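Local coordinates for glucoamylase (Thermoanaerobacterium thermosaccharolyticum, PDB 1LF6), which hydrolyses terminal alpha-1,4-linked glucose units successively from the non-reducing ends of glucan chains, probably releasing beta-D-glucose, at residues A[435-440]-A[574-579]; A[530-535]-A[560-565]; A[597-602]-A[635-640]. One frame throughout, in Å; residues are numbered along the deposited sequence.

Contact 1: A[435-440]-A[574-579]; sequences ERWEEI and YRYNHD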
loop_
_atom_site.group_PDB
_atom_site.type_symbol
_atom_site.label_atom_id
_atom_site.label_comp_id
_atom_site.label_asym_id
_atom_site.label_seq_id
_atom_site.Cartn_x
_atom_site.Cartn_y
_atom_site.Cartn_z
ATOM N N GLU A 435 10.553 -18.369 -2.339
ATOM C CA GLU A 435 10.269 -17.715 -3.604
ATOM C C GLU A 435 9.557 -16.405 -3.294
ATOM O O GLU A 435 9.408 -16.052 -2.121
ATOM C CB GLU A 435 9.432 -18.626 -4.506
ATOM C CG GLU A 435 8.424 -19.513 -3.775
ATOM C CD GLU A 435 7.412 -18.718 -2.959
ATOM O OE1 GLU A 435 7.596 -18.581 -1.733
ATOM O OE2 GLU A 435 6.433 -18.227 -3.548
ATOM N N ARG A 436 9.103 -15.687 -4.316
ATOM C CA ARG A 436 8.506 -14.375 -4.069
ATOM C C ARG A 436 7.249 -14.265 -3.198
ATOM O O ARG A 436 6.921 -13.177 -2.737
ATOM C CB ARG A 436 8.305 -13.633 -5.395
ATOM C CG ARG A 436 7.218 -14.143 -6.302
ATOM C CD ARG A 436 7.181 -13.279 -7.560
ATOM N NE ARG A 436 6.045 -13.565 -8.432
ATOM C CZ ARG A 436 5.695 -12.806 -9.465
ATOM N NH1 ARG A 436 4.644 -13.129 -10.208
ATOM N NH2 ARG A 436 6.396 -11.719 -9.754
ATOM N N TRP A 437 6.542 -15.365 -2.961
ATOM C CA TRP A 437 5.366 -15.288 -2.108
ATOM C C TRP A 437 5.809 -15.442 -0.646
ATOM O O TRP A 437 4.991 -15.392 0.272
ATOM C CB TRP A 437 4.346 -16.363 -2.486
ATOM C CG TRP A 437 3.838 -16.248 -3.912
ATOM C CD1 TRP A 437 3.588 -17.279 -4.773
ATOM C CD2 TRP A 437 3.525 -15.042 -4.636
ATOM N NE1 TRP A 437 3.149 -16.794 -5.985
ATOM C CE2 TRP A 437 3.100 -15.426 -5.928
ATOM C CE3 TRP A 437 3.563 -13.677 -4.316
ATOM C CZ2 TRP A 437 2.716 -14.496 -6.904
ATOM C CZ3 TRP A 437 3.181 -12.748 -5.292
ATOM C CH2 TRP A 437 2.764 -13.165 -6.569
ATOM N N GLU A 438 7.116 -15.629 -0.455
ATOM C CA GLU A 438 7.732 -15.751 0.871
ATOM C C GLU A 438 7.257 -16.947 1.690
ATOM O O GLU A 438 7.153 -16.857 2.917
ATOM C CB GLU A 438 7.466 -14.478 1.669
ATOM C CG GLU A 438 7.644 -13.197 0.868
ATOM C CD GLU A 438 7.567 -11.961 1.736
ATOM O OE1 GLU A 438 6.445 -11.543 2.098
ATOM O OE2 GLU A 438 8.638 -11.417 2.076
ATOM N N GLU A 439 7.000 -18.073 1.033
ATOM C CA GLU A 439 6.469 -19.233 1.745
ATOM C C GLU A 439 7.236 -20.544 1.680
ATOM O O GLU A 439 7.193 -21.338 2.619
ATOM C CB GLU A 439 5.038 -19.490 1.260
ATOM C CG GLU A 439 4.178 -18.231 1.240
ATOM C CD GLU A 439 2.829 -18.447 0.574
ATOM O OE1 GLU A 439 2.771 -19.184 -0.433
ATOM O OE2 GLU A 439 1.833 -17.860 1.042
ATOM N N ILE A 440 7.943 -20.783 0.589
ATOM C CA ILE A 440 8.632 -22.055 0.449
ATOM C C ILE A 440 9.941 -21.923 -0.312
ATOM O O ILE A 440 10.100 -21.014 -1.133
ATOM C CB ILE A 440 7.711 -23.048 -0.282
ATOM C CG1 ILE A 440 8.335 -24.442 -0.318
ATOM C CG2 ILE A 440 7.405 -22.525 -1.683
ATOM C CD1 ILE A 440 7.379 -25.495 -0.859
ATOM N N TYR A 574 -5.018 -16.808 -9.784
ATOM C CA TYR A 574 -4.644 -17.033 -8.381
ATOM C C TYR A 574 -3.119 -17.121 -8.445
ATOM O O TYR A 574 -2.560 -17.348 -9.520
ATOM C CB TYR A 574 -5.156 -18.384 -7.870
ATOM C CG TYR A 574 -6.655 -18.516 -7.746
ATOM C CD1 TYR A 574 -7.326 -18.022 -6.633
ATOM C CD2 TYR A 574 -7.401 -19.157 -8.739
ATOM C CE1 TYR A 574 -8.703 -18.163 -6.505
ATOM C CE2 TYR A 574 -8.781 -19.303 -8.622
ATOM C CZ TYR A 574 -9.424 -18.804 -7.502
ATOM O OH TYR A 574 -10.787 -18.955 -7.373
ATOM N N ARG A 575 -2.453 -16.970 -7.306
ATOM C CA ARG A 575 -0.991 -17.060 -7.255
ATOM C C ARG A 575 -0.534 -18.493 -7.539
ATOM O O ARG A 575 0.542 -18.709 -8.090
ATOM C CB ARG A 575 -0.478 -16.656 -5.875
ATOM C CG ARG A 575 -0.994 -15.330 -5.367
ATOM C CD ARG A 575 -0.946 -15.324 -3.840
ATOM N NE ARG A 575 0.315 -14.877 -3.296
ATOM C CZ ARG A 575 0.738 -15.150 -2.064
ATOM N NH1 ARG A 575 1.908 -14.686 -1.650
ATOM N NH2 ARG A 575 0.015 -15.910 -1.260
ATOM N N TYR A 576 -1.351 -19.464 -7.133
ATOM C CA TYR A 576 -1.068 -20.893 -7.337
ATOM C C TYR A 576 -2.228 -21.698 -6.761
ATOM O O TYR A 576 -3.000 -21.177 -5.960
ATOM C CB TYR A 576 0.246 -21.295 -6.650
ATOM C CG TYR A 576 0.303 -20.981 -5.169
ATOM C CD1 TYR A 576 -0.278 -21.836 -4.225
ATOM C CD2 TYR A 576 0.919 -19.817 -4.708
ATOM C CE1 TYR A 576 -0.248 -21.537 -2.866
ATOM C CE2 TYR A 576 0.953 -19.509 -3.345
ATOM C CZ TYR A 576 0.368 -20.374 -2.434
ATOM O OH TYR A 576 0.391 -20.065 -1.094
ATOM N N ASN A 577 -2.358 -22.961 -7.162
ATOM C CA ASN A 577 -3.456 -23.787 -6.661
ATOM C C ASN A 577 -3.354 -24.000 -5.158
ATOM O O ASN A 577 -2.263 -24.210 -4.628
ATOM C CB ASN A 577 -3.476 -25.170 -7.333
ATOM C CG ASN A 577 -2.631 -25.234 -8.579
ATOM O OD1 ASN A 577 -1.425 -24.993 -8.540
ATOM N ND2 ASN A 577 -3.263 -25.571 -9.703
ATOM N N HIS A 578 -4.501 -23.945 -4.490
ATOM C CA HIS A 578 -4.603 -24.161 -3.049
ATOM C C HIS A 578 -4.053 -23.034 -2.186
ATOM O O HIS A 578 -3.793 -23.220 -0.997
ATOM C CB HIS A 578 -3.934 -25.487 -2.679
ATOM C CG HIS A 578 -4.412 -26.641 -3.503
ATOM N ND1 HIS A 578 -5.724 -27.060 -3.503
ATOM C CD2 HIS A 578 -3.764 -27.436 -4.389
ATOM C CE1 HIS A 578 -5.866 -28.062 -4.353
ATOM N NE2 HIS A 578 -4.691 -28.310 -4.904
ATOM N N ASP A 579 -3.880 -21.863 -2.787
ATOM C CA ASP A 579 -3.384 -20.703 -2.058
ATOM C C ASP A 579 -4.409 -20.412 -0.964
ATOM O O ASP A 579 -5.614 -20.395 -1.221
ATOM C CB ASP A 579 -3.255 -19.509 -3.012
ATOM C CG ASP A 579 -2.746 -18.249 -2.324
ATOM O OD1 ASP A 579 -2.379 -18.304 -1.131
ATOM O OD2 ASP A 579 -2.706 -17.195 -2.995
HETATM O O HOH W 1 2.425 -14.453 0.846
#
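In the active-site loops of the (alpha/alpha) barrel, W437 and E439 meet R575 and Y576. The guanidinium of R575 lies off-centre over one face of the W437 indole, with CZ 4.2 Å from the centroid of the five-membered ring, a cation-pi contact in which the two planes stand 60° apart. R436 CG sits over the centre of the opposite face. The R575 chain bends at its third torsion (chi3 88°), which carries NE and NH1 back over the indole. W437 NE1 donates to D533 OD2. Residues 435-440 supply the two carboxylates that, by similarity, act in catalysis: E435 as proton acceptor and E438 as proton donor. A type I turn from E435 to E438 brings the chain round, and OE1 of E435 takes the backbone N-H of E439 (2.9 Å, nearly along the C-O axis) and that of I440, tying the carboxylate to its own loop. E439 lies beyond this turn and reaches across: its OE2 makes a long salt bridge of 3.5 Å to R575 NH2, which also pairs weakly with D579. OE1 of E439 comes 2.6 Å from Y576 OH and is salt-bridged to R504. A water accepts from R575 NH1 at 2.6 Å, and W437 O, 2.8 Å from that water, is a possible acceptor. The Y576 ring turns its edge to W437, CD2 standing 3.7 Å from CD1 of the indole.

Contact 2: A[530-535]-A[560-565]; sequences EIVDPS and DSTIKV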
loop_
_atom_site.group_PDB
_atom_site.type_symbol
_atom_site.label_atom_id
_atom_site.label_comp_id
_atom_site.label_asym_id
_atom_site.label_seq_id
_atom_site.Cartn_x
_atom_site.Cartn_y
_atom_site.Cartn_z
ATOM N N GLU A 530 1.808 -31.010 -8.459
ATOM C CA GLU A 530 0.396 -30.622 -8.496
ATOM C C GLU A 530 0.247 -29.104 -8.444
ATOM O O GLU A 530 -0.837 -28.571 -8.685
ATOM C CB GLU A 530 -0.366 -31.176 -7.285
ATOM C CG GLU A 530 -0.417 -32.687 -7.116
ATOM C CD GLU A 530 -1.204 -33.076 -5.872
ATOM O OE1 GLU A 530 -2.415 -32.772 -5.817
ATOM O OE2 GLU A 530 -0.619 -33.675 -4.941
ATOM N N ILE A 531 1.330 -28.410 -8.121
ATOM C CA ILE A 531 1.269 -26.958 -7.963
ATOM C C ILE A 531 1.888 -26.111 -9.064
ATOM O O ILE A 531 3.091 -26.204 -9.324
ATOM C CB ILE A 531 1.940 -26.546 -6.633
ATOM C CG1 ILE A 531 1.489 -27.490 -5.505
ATOM C CG2 ILE A 531 1.613 -25.107 -6.306
ATOM C CD1 ILE A 531 -0.008 -27.483 -5.218
ATOM N N VAL A 532 1.065 -25.289 -9.711
ATOM C CA VAL A 532 1.551 -24.387 -10.752
ATOM C C VAL A 532 1.381 -22.952 -10.256
ATOM O O VAL A 532 0.551 -22.682 -9.386
ATOM C CB VAL A 532 0.817 -24.591 -12.112
ATOM C CG1 VAL A 532 1.167 -25.960 -12.668
ATOM C CG2 VAL A 532 -0.689 -24.429 -11.955
ATOM N N ASP A 533 2.176 -22.041 -10.807
ATOM C CA ASP A 533 2.193 -20.644 -10.375
ATOM C C ASP A 533 2.485 -19.750 -11.589
ATOM O O ASP A 533 3.463 -19.966 -12.303
ATOM C CB ASP A 533 3.303 -20.517 -9.322
ATOM C CG ASP A 533 3.388 -19.142 -8.693
ATOM O OD1 ASP A 533 3.203 -18.134 -9.407
ATOM O OD2 ASP A 533 3.671 -19.075 -7.475
ATOM N N PRO A 534 1.643 -18.732 -11.841
ATOM C CA PRO A 534 1.871 -17.849 -12.991
ATOM C C PRO A 534 3.193 -17.085 -12.948
ATOM O O PRO A 534 3.593 -16.477 -13.941
ATOM C CB PRO A 534 0.659 -16.924 -12.966
ATOM C CG PRO A 534 0.267 -16.912 -11.541
ATOM C CD PRO A 534 0.423 -18.340 -11.118
ATOM N N SER A 535 3.867 -17.132 -11.802
ATOM C CA SER A 535 5.146 -16.453 -11.629
ATOM C C SER A 535 6.201 -16.950 -12.610
ATOM O O SER A 535 7.218 -16.287 -12.817
ATOM C CB SER A 535 5.665 -16.647 -10.198
ATOM O OG SER A 535 4.779 -16.075 -9.250
ATOM N N ASP A 560 -3.906 -21.724 -17.129
ATOM C CA ASP A 560 -5.233 -21.222 -17.462
ATOM C C ASP A 560 -6.349 -22.236 -17.208
ATOM O O ASP A 560 -7.499 -21.859 -16.979
ATOM C CB ASP A 560 -5.277 -20.743 -18.914
ATOM C CG ASP A 560 -4.457 -19.478 -19.129
ATOM O OD1 ASP A 560 -4.099 -18.838 -18.117
ATOM O OD2 ASP A 560 -4.189 -19.123 -20.293
ATOM N N SER A 561 -6.009 -23.520 -17.235
ATOM C CA SER A 561 -7.002 -24.565 -16.997
ATOM C C SER A 561 -7.247 -24.773 -15.508
ATOM O O SER A 561 -8.277 -25.304 -15.114
ATOM C CB SER A 561 -6.539 -25.895 -17.601
ATOM O OG SER A 561 -6.375 -25.777 -18.999
ATOM N N THR A 562 -6.309 -24.339 -14.674
ATOM C CA THR A 562 -6.454 -24.561 -13.243
ATOM C C THR A 562 -6.617 -23.339 -12.345
ATOM O O THR A 562 -7.331 -23.401 -11.346
ATOM C CB THR A 562 -5.255 -25.382 -12.709
ATOM O OG1 THR A 562 -4.057 -24.604 -12.813
ATOM C CG2 THR A 562 -5.074 -26.647 -13.527
ATOM N N ILE A 563 -5.969 -22.229 -12.684
ATOM C CA ILE A 563 -6.058 -21.062 -11.819
ATOM C C ILE A 563 -6.391 -19.742 -12.496
ATOM O O ILE A 563 -6.032 -18.667 -12.002
ATOM C CB ILE A 563 -4.757 -20.897 -10.992
ATOM C CG1 ILE A 563 -3.549 -20.829 -11.926
ATOM C CG2 ILE A 563 -4.606 -22.079 -10.023
ATOM C CD1 ILE A 563 -2.226 -20.601 -11.210
ATOM N N LYS A 564 -7.069 -19.822 -13.633
ATOM C CA LYS A 564 -7.500 -18.626 -14.340
ATOM C C LYS A 564 -8.998 -18.487 -14.096
ATOM O O LYS A 564 -9.724 -19.482 -14.064
ATOM C CB LYS A 564 -7.246 -18.744 -15.845
ATOM C CG LYS A 564 -7.784 -17.551 -16.631
ATOM C CD LYS A 564 -7.655 -17.721 -18.135
ATOM C CE LYS A 564 -8.230 -16.495 -18.844
ATOM N NZ LYS A 564 -8.234 -16.623 -20.324
ATOM N N VAL A 565 -9.456 -17.260 -13.888
ATOM C CA VAL A 565 -10.880 -17.011 -13.684
ATOM C C VAL A 565 -11.293 -15.763 -14.458
ATOM O O VAL A 565 -10.667 -14.710 -14.329
ATOM C CB VAL A 565 -11.237 -16.784 -12.193
ATOM C CG1 VAL A 565 -12.708 -16.380 -12.070
ATOM C CG2 VAL A 565 -10.973 -18.053 -11.382
#
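The puckered ring of P534 meets I563 at one corner: its CD stands 3.5 Å from I563 CD1, tighter than usual for two carbons. The flat group of the loop is the D533 carboxylate, whose OD1 takes two bonds from S535: OG from above the plane at 2.6 Å, and the backbone N from the anti side at 2.7 Å, both tilted to the same face. The bond from N closes an Asx turn. The CB of D533 points away from I563. I563 is the first residue to leave helical geometry after helix 550-562. Its CG1 lies between the backbone N and the carbonyl carbon (chi1 56°) and the chain then runs extended, which pushes CD1 out as the sole atom of this side chain to reach residues 530-535. There it also nears V532 CG2, at 4.2 Å, and the carbonyl oxygen V532 O, at 3.9 Å. Beside it V532 CG2 touches T562 OG1 at 3.5 Å, a hydroxyl already bonded to V558 O one helical turn back. The contact thus seats the loop before helix 538-541 against the end of helix 550-562, just where the chain turns into strand 564-567. No hydrogen bond crosses between the two segments: D533 OD1 is taken up by S535 and T562 OG1 by V558 O, so shape and apolar burial hold the pair together, while the D533 side chain comes within about 5 Å of that of E435, the probable proton acceptor.

Contact 3: A[597-602]-A[635-640]; sequences RLWPLL and SEQVWE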
loop_
_atom_site.group_PDB
_atom_site.type_symbol
_atom_site.label_atom_id
_atom_site.label_comp_id
_atom_site.label_asym_id
_atom_site.label_seq_id
_atom_site.Cartn_x
_atom_site.Cartn_y
_atom_site.Cartn_z
ATOM N N ARG A 597 -7.357 -15.240 -3.117
ATOM C CA ARG A 597 -8.228 -14.809 -4.198
ATOM C C ARG A 597 -7.447 -14.360 -5.431
ATOM O O ARG A 597 -6.257 -14.651 -5.557
ATOM C CB ARG A 597 -9.166 -13.713 -3.682
ATOM C CG ARG A 597 -9.939 -14.132 -2.421
ATOM C CD ARG A 597 -10.953 -15.268 -2.682
ATOM N NE ARG A 597 -11.555 -15.783 -1.449
ATOM C CZ ARG A 597 -12.622 -16.582 -1.402
ATOM N NH1 ARG A 597 -13.224 -16.963 -2.518
ATOM N NH2 ARG A 597 -13.085 -17.010 -0.234
ATOM N N LEU A 598 -8.123 -13.670 -6.342
ATOM C CA LEU A 598 -7.516 -13.203 -7.587
ATOM C C LEU A 598 -6.674 -11.944 -7.419
ATOM O O LEU A 598 -7.066 -11.017 -6.721
ATOM C CB LEU A 598 -8.611 -12.955 -8.627
ATOM C CG LEU A 598 -9.132 -14.131 -9.468
ATOM C CD1 LEU A 598 -8.945 -15.454 -8.758
ATOM C CD2 LEU A 598 -10.600 -13.883 -9.794
ATOM N N TRP A 599 -5.524 -11.915 -8.083
ATOM C CA TRP A 599 -4.625 -10.774 -7.994
ATOM C C TRP A 599 -4.568 -9.951 -9.271
ATOM O O TRP A 599 -4.045 -10.403 -10.290
ATOM C CB TRP A 599 -3.206 -11.242 -7.648
ATOM C CG TRP A 599 -3.043 -11.748 -6.239
ATOM C CD1 TRP A 599 -3.821 -12.669 -5.597
ATOM C CD2 TRP A 599 -2.011 -11.384 -5.317
ATOM N NE1 TRP A 599 -3.337 -12.904 -4.335
ATOM C CE2 TRP A 599 -2.225 -12.128 -4.135
ATOM C CE3 TRP A 599 -0.924 -10.502 -5.375
ATOM C CZ2 TRP A 599 -1.391 -12.016 -3.015
ATOM C CZ3 TRP A 599 -0.092 -10.391 -4.262
ATOM C CH2 TRP A 599 -0.334 -11.147 -3.095
ATOM N N PRO A 600 -5.116 -8.728 -9.243
ATOM C CA PRO A 600 -5.037 -7.948 -10.481
ATOM C C PRO A 600 -3.571 -7.807 -10.909
ATOM O O PRO A 600 -3.271 -7.602 -12.084
ATOM C CB PRO A 600 -5.699 -6.611 -10.108
ATOM C CG PRO A 600 -5.857 -6.654 -8.602
ATOM C CD PRO A 600 -6.032 -8.104 -8.277
ATOM N N LEU A 601 -2.662 -7.927 -9.945
ATOM C CA LEU A 601 -1.229 -7.854 -10.236
ATOM C C LEU A 601 -0.891 -8.901 -11.298
ATOM O O LEU A 601 -0.154 -8.624 -12.236
ATOM C CB LEU A 601 -0.407 -8.140 -8.971
ATOM C CG LEU A 601 1.091 -8.435 -9.140
ATOM C CD1 LEU A 601 1.807 -7.238 -9.752
ATOM C CD2 LEU A 601 1.695 -8.779 -7.784
ATOM N N LEU A 602 -1.438 -10.104 -11.141
ATOM C CA LEU A 602 -1.176 -11.181 -12.081
ATOM C C LEU A 602 -1.867 -10.968 -13.424
ATOM O O LEU A 602 -1.475 -11.559 -14.430
ATOM C CB LEU A 602 -1.570 -12.523 -11.462
ATOM C CG LEU A 602 -0.737 -12.800 -10.203
ATOM C CD1 LEU A 602 -1.118 -14.148 -9.603
ATOM C CD2 LEU A 602 0.752 -12.754 -10.568
ATOM N N SER A 635 -6.479 -2.991 -5.420
ATOM C CA SER A 635 -6.190 -3.814 -4.258
ATOM C C SER A 635 -5.290 -4.976 -4.644
ATOM O O SER A 635 -5.069 -5.249 -5.820
ATOM C CB SER A 635 -7.490 -4.362 -3.654
ATOM O OG SER A 635 -8.086 -5.316 -4.519
ATOM N N GLU A 636 -4.768 -5.652 -3.631
ATOM C CA GLU A 636 -3.918 -6.808 -3.830
ATOM C C GLU A 636 -4.756 -7.954 -4.403
ATOM O O GLU A 636 -4.301 -8.694 -5.279
ATOM C CB GLU A 636 -3.321 -7.221 -2.486
ATOM C CG GLU A 636 -2.562 -8.534 -2.493
ATOM C CD GLU A 636 -2.114 -8.926 -1.103
ATOM O OE1 GLU A 636 -1.042 -8.457 -0.672
ATOM O OE2 GLU A 636 -2.853 -9.687 -0.438
ATOM N N GLN A 637 -5.989 -8.081 -3.915
ATOM C CA GLN A 637 -6.880 -9.154 -4.348
ATOM C C GLN A 637 -8.322 -8.722 -4.604
ATOM O O GLN A 637 -8.807 -7.773 -3.992
ATOM C CB GLN A 637 -6.903 -10.257 -3.282
ATOM C CG GLN A 637 -5.547 -10.844 -2.943
ATOM C CD GLN A 637 -5.633 -11.895 -1.855
ATOM O OE1 GLN A 637 -6.473 -12.794 -1.911
ATOM N NE2 GLN A 637 -4.761 -11.790 -0.863
ATOM N N VAL A 638 -8.997 -9.446 -5.501
ATOM C CA VAL A 638 -10.400 -9.203 -5.836
ATOM C C VAL A 638 -11.158 -10.536 -5.838
ATOM O O VAL A 638 -10.562 -11.599 -6.041
ATOM C CB VAL A 638 -10.571 -8.547 -7.241
ATOM C CG1 VAL A 638 -9.883 -7.184 -7.271
ATOM C CG2 VAL A 638 -10.018 -9.466 -8.319
ATOM N N TRP A 639 -12.471 -10.474 -5.612
ATOM C CA TRP A 639 -13.317 -11.671 -5.584
ATOM C C TRP A 639 -13.528 -12.267 -6.971
ATOM O O TRP A 639 -13.558 -11.544 -7.970
ATOM C CB TRP A 639 -14.685 -11.341 -4.979
ATOM C CG TRP A 639 -14.642 -10.932 -3.546
ATOM C CD1 TRP A 639 -14.665 -9.661 -3.051
ATOM C CD2 TRP A 639 -14.612 -11.803 -2.413
ATOM N NE1 TRP A 639 -14.659 -9.686 -1.678
ATOM C CE2 TRP A 639 -14.627 -10.991 -1.260
ATOM C CE3 TRP A 639 -14.574 -13.195 -2.260
ATOM C CZ2 TRP A 639 -14.607 -11.523 0.031
ATOM C CZ3 TRP A 639 -14.553 -13.723 -0.969
ATOM C CH2 TRP A 639 -14.569 -12.884 0.157
ATOM N N GLU A 640 -13.695 -13.586 -7.031
ATOM C CA GLU A 640 -13.902 -14.270 -8.306
ATOM C C GLU A 640 -15.265 -13.994 -8.932
ATOM O O GLU A 640 -15.377 -13.889 -10.151
ATOM C CB GLU A 640 -13.787 -15.792 -8.157
ATOM C CG GLU A 640 -12.508 -16.323 -7.564
ATOM C CD GLU A 640 -12.580 -16.460 -6.063
ATOM O OE1 GLU A 640 -11.916 -17.375 -5.531
ATOM O OE2 GLU A 640 -13.289 -15.658 -5.416
HETATM O O HOH W 2 -2.987 -7.135 -6.955
#
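W599 and the pair E636, Q637 form the dense end of the contact. E636 CG lies 3.5 Å from the centroid of the six-membered ring, and Q637 CG sits over the same face of the five-membered ring, 3.7 Å from its centroid. E636 runs alongside the indole in the same direction, its CG anti to the backbone N (chi1 172°), and the carboxylate lies almost parallel to the ring, 6° between planes. Q637 NE2 donates in its amide plane to E636 OE2, at 2.9 Å, fixing the two polar ends together; E636 OE1 also meets Y337 OH. On the other side of the amide, Q637 OE1 accepts from R597 N. With an alanine here in place of W599, the flat support under both chains would probably be lost, opening a gap and letting the E636 and Q637 groups turn more freely. The backbones join in a single antiparallel, hydrogen-bonded bridge, L598 with V638, just ahead of helix 600-612, for which W599 is the N-cap residue. V638 N to L598 O is the shorter of its bonds, 2.8 Å. Against the tightly stacked W599 face, the E640 end is partly exposed and held by a longer bridge: R597 NH1 to OE2 of E640 at 3.2 Å, using the syn lone pair, with a weak second bond to OE1. The buried R597 is itself closely covered, W639 CZ3 lying 3.5 Å over the centre of its guanidinium. R597 NH2 also donates to E583 O, and E640 OE1 is shared with Y574 OH.

All three contacts lie in the family 15 catalytic domain, on the same side of the chain's centre, with their centres about 11 Å (1 to 2), 13 Å (1 to 3) and 14 Å (2 to 3) apart. Contact 2 is nested within the loop that contact 1 closes, and contact 3 follows both. The two-stranded sheet 564-567 and 570-573 runs from the second segment of contact 2 to that of contact 1. N577 OD1 with V532 N joins contacts 1 and 2, R575 packs on W599 between contacts 1 and 3, and P534 meets L602 between contacts 2 and 3. The touching segments form a continuous layer of loops and helix and strand ends, with the probable catalytic pair in contact 1 itself.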